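Local atomic coordinates of blood group a-and b-cleaving endo-beta-galactosidase (Streptococcus pneumoniae, PDB entry 2YGL), a protein that probably cleaves blood group A and B antigens as a family 98 endo-beta-galactosidase, and probably binds carbohydrate through the tandem CBM51 modules modelled here. Residues A[175-180]-A[316-321]; A[230-233]-A[238-241]; A[273-278]-A[308-313]. All coordinates share one frame; numbering follows the deposited sequence.

Contact 1: A[175-180]-A[316-321]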
# COMPACT_ATOMS: atom_id res chain seq x y z
N GLN A 175 -1.05 6.41 -2.05
CA GLN A 175 -1.70 5.99 -3.28
C GLN A 175 -0.66 5.88 -4.40
O GLN A 175 0.45 6.41 -4.28
CB GLN A 175 -2.81 6.97 -3.68
CG GLN A 175 -3.95 7.09 -2.68
CD GLN A 175 -4.91 5.91 -2.73
OE1 GLN A 175 -4.91 5.06 -1.84
NE2 GLN A 175 -5.74 5.86 -3.76
N THR A 176 -1.01 5.17 -5.47
CA THR A 176 -0.18 5.09 -6.67
C THR A 176 0.17 6.51 -7.14
O THR A 176 -0.72 7.36 -7.27
CB THR A 176 -0.89 4.30 -7.80
OG1 THR A 176 -1.32 3.03 -7.29
CG2 THR A 176 0.04 4.08 -8.99
N ILE A 177 1.45 6.75 -7.36
CA ILE A 177 1.94 8.09 -7.72
C ILE A 177 1.47 8.49 -9.12
O ILE A 177 1.68 7.76 -10.09
CB ILE A 177 3.49 8.20 -7.63
CG1 ILE A 177 4.02 7.63 -6.30
CG2 ILE A 177 3.96 9.64 -7.86
CD1 ILE A 177 3.54 8.34 -5.03
N THR A 178 0.81 9.64 -9.20
CA THR A 178 0.39 10.24 -10.47
C THR A 178 0.71 11.74 -10.43
O THR A 178 0.91 12.30 -9.34
CB THR A 178 -1.12 10.06 -10.73
OG1 THR A 178 -1.88 10.81 -9.77
CG2 THR A 178 -1.53 8.59 -10.67
N PRO A 179 0.77 12.40 -11.60
CA PRO A 179 0.88 13.86 -11.59
C PRO A 179 -0.22 14.52 -10.76
O PRO A 179 0.06 15.42 -9.97
CB PRO A 179 0.75 14.23 -13.07
CG PRO A 179 1.35 13.06 -13.77
CD PRO A 179 0.96 11.86 -12.96
N ASP A 180 -1.46 14.04 -10.92
CA ASP A 180 -2.60 14.51 -10.12
C ASP A 180 -2.35 14.44 -8.61
O ASP A 180 -2.65 15.39 -7.89
CB ASP A 180 -3.87 13.71 -10.46
CG ASP A 180 -4.60 14.25 -11.67
OD1 ASP A 180 -4.41 15.44 -12.00
OD2 ASP A 180 -5.37 13.48 -12.28
N LEU A 316 9.22 8.84 -13.73
CA LEU A 316 8.99 8.90 -12.29
C LEU A 316 10.22 8.41 -11.53
O LEU A 316 10.70 7.30 -11.75
CB LEU A 316 7.75 8.09 -11.89
CG LEU A 316 7.39 8.01 -10.40
CD1 LEU A 316 7.13 9.40 -9.79
CD2 LEU A 316 6.19 7.11 -10.18
N VAL A 317 10.72 9.27 -10.65
CA VAL A 317 11.78 8.89 -9.72
C VAL A 317 11.13 8.69 -8.35
O VAL A 317 10.56 9.63 -7.78
CB VAL A 317 12.90 9.95 -9.63
CG1 VAL A 317 13.92 9.57 -8.55
CG2 VAL A 317 13.59 10.11 -10.97
N ASP A 318 11.22 7.47 -7.84
CA ASP A 318 10.65 7.12 -6.55
C ASP A 318 11.64 6.20 -5.84
O ASP A 318 11.68 5.00 -6.11
CB ASP A 318 9.29 6.45 -6.73
CG ASP A 318 8.60 6.13 -5.40
OD1 ASP A 318 9.23 6.27 -4.33
OD2 ASP A 318 7.42 5.74 -5.44
N VAL A 319 12.43 6.77 -4.94
CA VAL A 319 13.55 6.05 -4.33
C VAL A 319 13.56 6.18 -2.81
O VAL A 319 13.27 7.25 -2.26
CB VAL A 319 14.92 6.49 -4.97
CG1 VAL A 319 15.21 7.98 -4.73
CG2 VAL A 319 16.07 5.61 -4.48
N GLU A 320 13.87 5.08 -2.13
CA GLU A 320 14.02 5.07 -0.68
C GLU A 320 15.30 5.79 -0.27
O GLU A 320 16.35 5.60 -0.89
CB GLU A 320 14.07 3.63 -0.14
CG GLU A 320 12.73 2.91 -0.14
CD GLU A 320 12.80 1.52 0.50
OE1 GLU A 320 13.92 0.99 0.68
OE2 GLU A 320 11.73 0.97 0.82
N ILE A 321 15.20 6.62 0.76
CA ILE A 321 16.36 7.27 1.35
C ILE A 321 16.84 6.42 2.52
O ILE A 321 16.05 6.13 3.43
CB ILE A 321 16.04 8.72 1.83
CG1 ILE A 321 15.38 9.55 0.71
CG2 ILE A 321 17.29 9.40 2.38
CD1 ILE A 321 16.16 9.65 -0.59
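Ile-177 meets Leu-316 branch to branch: its CG2 methyl rests 3.7 Å from Leu-316 CD1. The second leucine methyl, CD2, closes in on the stem of the same residue, 3.9 Å from Ile-177 CB. The two side chains cross at about a right angle, the leucine's two methyls both facing the CB-CG2 side of the isoleucine. Ile-177 uses both of its branches. CG2 stands anti to the backbone N and faces the leucine, while CG1 (chi1 -48°) swings toward Asp-318 and lies 4.0 Å from Asp-318 OD2. Within 175-180 the carboxylate meets just this one carbon; its OD2 is held by a salt bridge to Arg-264.

One shell out, Ile-266 of strand 262-271 touches both Ile-177 and Asp-318. The backbone of 316-321 is hydrogen-bonded to that strand through Val-317 and Val-319. Just after Ile-177, Thr-178 N-caps helix 179-184, its OG1 bonded to Leu-181 N. The whole is a surface contact in which the connector between two CBM51 modules lies against a sheet of the second beta-sandwich.

Contact 2: A[230-233]-A[238-241]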
# COMPACT_ATOMS: atom_id res chain seq x y z
N LEU A 230 5.56 19.28 -18.27
CA LEU A 230 6.26 18.10 -18.77
C LEU A 230 5.37 17.24 -19.67
O LEU A 230 4.14 17.39 -19.67
CB LEU A 230 6.76 17.25 -17.60
CG LEU A 230 8.00 17.75 -16.86
CD1 LEU A 230 8.18 17.02 -15.54
CD2 LEU A 230 9.22 17.58 -17.74
N LEU A 231 5.99 16.36 -20.46
CA LEU A 231 5.27 15.32 -21.18
C LEU A 231 5.10 14.12 -20.27
O LEU A 231 6.08 13.53 -19.81
CB LEU A 231 6.02 14.89 -22.44
CG LEU A 231 5.76 15.58 -23.79
CD1 LEU A 231 6.57 14.87 -24.87
CD2 LEU A 231 4.27 15.59 -24.15
N ILE A 232 3.84 13.78 -19.98
CA ILE A 232 3.52 12.56 -19.25
C ILE A 232 2.69 11.69 -20.20
O ILE A 232 1.59 12.07 -20.60
CB ILE A 232 2.72 12.84 -17.94
CG1 ILE A 232 3.39 13.93 -17.09
CG2 ILE A 232 2.50 11.54 -17.15
CD1 ILE A 232 4.71 13.54 -16.42
N ASP A 233 3.24 10.53 -20.55
CA ASP A 233 2.63 9.60 -21.51
C ASP A 233 2.19 10.30 -22.80
O ASP A 233 1.06 10.12 -23.27
CB ASP A 233 1.45 8.84 -20.87
CG ASP A 233 1.89 7.91 -19.75
OD1 ASP A 233 2.80 7.07 -19.98
OD2 ASP A 233 1.33 8.01 -18.64
N GLU A 238 0.95 20.25 -16.49
CA GLU A 238 1.54 21.26 -15.60
C GLU A 238 1.66 20.75 -14.17
O GLU A 238 0.81 20.00 -13.70
CB GLU A 238 0.72 22.54 -15.61
CG GLU A 238 0.85 23.37 -16.87
CD GLU A 238 0.17 24.71 -16.75
OE1 GLU A 238 -1.03 24.75 -16.41
OE2 GLU A 238 0.84 25.74 -17.01
N PHE A 239 2.72 21.18 -13.49
CA PHE A 239 2.92 20.85 -12.08
C PHE A 239 2.83 22.10 -11.22
O PHE A 239 3.43 23.13 -11.54
CB PHE A 239 4.27 20.15 -11.88
CG PHE A 239 4.27 18.71 -12.30
CD1 PHE A 239 4.50 18.35 -13.62
CD2 PHE A 239 4.05 17.70 -11.37
CE1 PHE A 239 4.49 17.01 -14.02
CE2 PHE A 239 4.04 16.37 -11.74
CZ PHE A 239 4.27 16.02 -13.07
N ASN A 240 2.06 22.01 -10.13
CA ASN A 240 1.93 23.11 -9.18
C ASN A 240 3.24 23.39 -8.45
O ASN A 240 3.57 24.54 -8.17
CB ASN A 240 0.84 22.80 -8.15
CG ASN A 240 -0.56 22.73 -8.75
OD1 ASN A 240 -0.86 23.41 -9.74
ND2 ASN A 240 -1.42 21.92 -8.15
N LYS A 241 3.98 22.33 -8.15
CA LYS A 241 5.21 22.44 -7.37
C LYS A 241 6.38 21.75 -8.07
O LYS A 241 6.19 20.82 -8.85
CB LYS A 241 5.02 21.83 -5.97
CG LYS A 241 3.83 22.37 -5.17
CD LYS A 241 4.07 23.78 -4.65
CE LYS A 241 5.03 23.81 -3.47
NZ LYS A 241 5.34 25.20 -3.09
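Phe-239 reaches across toward Leu-230 and Ile-232 with the far end of its ring. At CB the side chain leaves its strand in the direction of 230-233, and CG is anti to the carbonyl carbon (chi1 -77°), which sends the ring out beside the backbone N. Further along, CE1 comes 4.0 Å from Leu-230 CD1, the two side chains crossing at about a right angle. At the tip, CZ lies 4.2 Å from Ile-232 CD1, and this methyl sits at the ring edge, near the ring plane. Ile-232 and Phe-239 thus extend toward each other from opposite directions, the isoleucine through its longer CG1-CD1 branch. All of these are apolar contacts.

Outside the pair, Pro-179 of helix 179-184 touches both Phe-239 and Ile-232, and Asn-183 also packs on the phenylalanine. Ala-314 touches Leu-230 and Ile-232. The backbone bonds of Leu-230 with Val-237 and of Phe-239 with Ile-228 fix the register, leaving Phe-239 diagonal to Leu-230 on one face. This is the packed face of a short antiparallel beta hairpin, strands 228-232 and 235-239.

Contact 3: A[273-278]-A[308-313]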
# COMPACT_ATOMS: atom_id res chain seq x y z
N ARG A 273 8.75 21.98 -21.17
CA ARG A 273 8.20 22.21 -22.51
C ARG A 273 8.61 23.56 -23.11
O ARG A 273 8.60 23.73 -24.33
CB ARG A 273 6.67 22.07 -22.51
CG ARG A 273 6.14 20.73 -21.97
CD ARG A 273 6.73 19.52 -22.69
NE ARG A 273 6.30 19.45 -24.09
CZ ARG A 273 6.93 18.76 -25.04
NH1 ARG A 273 8.04 18.08 -24.78
NH2 ARG A 273 6.45 18.77 -26.28
N SER A 274 8.98 24.51 -22.25
CA SER A 274 9.36 25.85 -22.67
C SER A 274 10.80 25.94 -23.18
O SER A 274 11.22 26.99 -23.68
CB SER A 274 9.16 26.84 -21.52
OG SER A 274 10.07 26.59 -20.46
N ALA A 275 11.56 24.86 -23.03
CA ALA A 275 12.97 24.84 -23.41
C ALA A 275 13.18 24.99 -24.91
O ALA A 275 12.35 24.57 -25.71
CB ALA A 275 13.64 23.56 -22.92
N ASN A 276 14.31 25.61 -25.27
CA ASN A 276 14.77 25.64 -26.65
C ASN A 276 15.17 24.24 -27.08
O ASN A 276 15.99 23.60 -26.42
CB ASN A 276 15.95 26.60 -26.80
CG ASN A 276 15.55 28.06 -26.70
OD1 ASN A 276 16.24 28.86 -26.07
ND2 ASN A 276 14.43 28.42 -27.33
N HIS A 277 14.58 23.77 -28.18
CA HIS A 277 14.87 22.44 -28.69
C HIS A 277 14.96 22.44 -30.21
O HIS A 277 14.18 23.10 -30.90
CB HIS A 277 13.81 21.43 -28.22
CG HIS A 277 12.45 21.65 -28.82
ND1 HIS A 277 11.57 22.60 -28.33
CD2 HIS A 277 11.83 21.05 -29.86
CE1 HIS A 277 10.47 22.57 -29.05
NE2 HIS A 277 10.59 21.64 -29.98
N LEU A 278 15.94 21.69 -30.72
CA LEU A 278 16.08 21.41 -32.14
C LEU A 278 16.33 19.92 -32.33
O LEU A 278 17.02 19.29 -31.51
CB LEU A 278 17.25 22.20 -32.74
CG LEU A 278 17.24 23.74 -32.75
CD1 LEU A 278 18.53 24.26 -33.35
CD2 LEU A 278 16.04 24.29 -33.51
N ILE A 308 18.20 11.29 -22.42
CA ILE A 308 16.84 11.67 -22.81
C ILE A 308 16.84 12.88 -23.74
O ILE A 308 17.82 13.62 -23.82
CB ILE A 308 15.92 11.95 -21.58
CG1 ILE A 308 16.42 13.17 -20.79
CG2 ILE A 308 15.79 10.70 -20.69
CD1 ILE A 308 15.41 13.75 -19.82
N LYS A 309 15.72 13.08 -24.44
CA LYS A 309 15.55 14.24 -25.31
C LYS A 309 14.31 15.05 -24.91
O LYS A 309 13.55 14.65 -24.02
CB LYS A 309 15.47 13.81 -26.78
CG LYS A 309 16.80 13.31 -27.35
CD LYS A 309 16.65 12.85 -28.80
CE LYS A 309 17.89 12.10 -29.26
NZ LYS A 309 17.74 11.55 -30.64
N TYR A 310 14.13 16.19 -25.57
CA TYR A 310 12.97 17.06 -25.35
C TYR A 310 11.65 16.30 -25.48
O TYR A 310 10.72 16.53 -24.71
CB TYR A 310 13.01 18.24 -26.33
CG TYR A 310 11.82 19.18 -26.24
CD1 TYR A 310 11.79 20.20 -25.29
CD2 TYR A 310 10.74 19.05 -27.12
CE1 TYR A 310 10.70 21.07 -25.22
CE2 TYR A 310 9.66 19.91 -27.05
CZ TYR A 310 9.64 20.92 -26.10
OH TYR A 310 8.57 21.78 -26.02
N ASP A 311 11.58 15.39 -26.45
CA ASP A 311 10.37 14.62 -26.72
C ASP A 311 10.19 13.41 -25.80
O ASP A 311 9.14 12.77 -25.82
CB ASP A 311 10.34 14.18 -28.20
CG ASP A 311 11.31 13.04 -28.49
OD1 ASP A 311 10.95 11.87 -28.22
OD2 ASP A 311 12.41 13.31 -29.01
N THR A 312 11.21 13.10 -25.00
CA THR A 312 11.14 11.98 -24.06
C THR A 312 10.13 12.27 -22.95
O THR A 312 10.19 13.33 -22.31
CB THR A 312 12.52 11.65 -23.44
OG1 THR A 312 13.49 11.46 -24.48
CG2 THR A 312 12.46 10.39 -22.58
N SER A 313 9.19 11.34 -22.76
CA SER A 313 8.23 11.42 -21.65
C SER A 313 8.98 11.48 -20.32
O SER A 313 9.93 10.72 -20.11
CB SER A 313 7.27 10.23 -21.66
OG SER A 313 6.22 10.43 -22.59
O HOH W 1 9.51 17.53 -22.45
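The Tyr-310 ring is the middle layer of a three-part stack, with the His-277 imidazole on one face and the Arg-273 guanidinium on the opposite face. The stack joins two loops of the second CBM51 beta-sandwich, one after strand 262-271 and one before strand 315-320. The histidine pair is a face-to-face stack, its centroids 3.6 Å apart and its planes only 5° from parallel, and ND1 sits over the centre of the tyrosine ring. On the other face the guanidinium lies stacked less evenly: its centre is 4.2 Å from the Tyr-310 ring centre with the planes inclined by 28°, and NH1 is shifted toward the rim near CE2. At the edge of the ring, in its plane, comes the carbonyl oxygen of Arg-273.

That carbonyl fixes the tip of the tyrosine. Tyr-310 OH donates to Arg-273 O over 2.6 Å, in the carbonyl plane on a lone pair, with a C=O...donor angle of 123°. One residue therefore grips Tyr-310 twice, by its backbone at the hydroxyl and by its side chain over the face. The Arg-273 chain makes this possible by bending at chi2 and chi3, which folds the guanidinium back over the ring; its NE is held by a salt bridge to Glu-236.

With CG set between the backbone N and the carbonyl carbon, the imidazole of His-277 is laid over the tyrosine, and CB also lies over that face as a CH-pi contact. ND1 makes a weak bond, in the imidazole plane, to Ala-275 O 3.4 Å away.

Tyr-310 belongs to a type I beta turn from Lys-309 to Thr-312, which Lys-309 N reinforces by donating to Thr-312 OG1. A water lies in the plane at the guanidinium edge, accepting from Arg-273 NH1 at 2.8 Å and donating to Tyr-310 O at 2.8 Å.

Coming from the N terminus, the chain leaves the first module and opens contact 1 at 175-180, a loop that closes only at 316-321. The other two contacts nest inside it, one after the other: contact 2 closes its hairpin between 230-233 and 238-241 before contact 3 opens at 273-278, to close at 308-313, just ahead of strand 315-320. In space contact 2 sits between its neighbours. Contact 1 reaches it through the start of helix 179-184, while Leu-231 CD1 lies 3.5 Å from Asp-311 O of contact 3. Together they join the connector to strand 315-320, the two hairpin strands to each other, and two loops to each other, all in the second module.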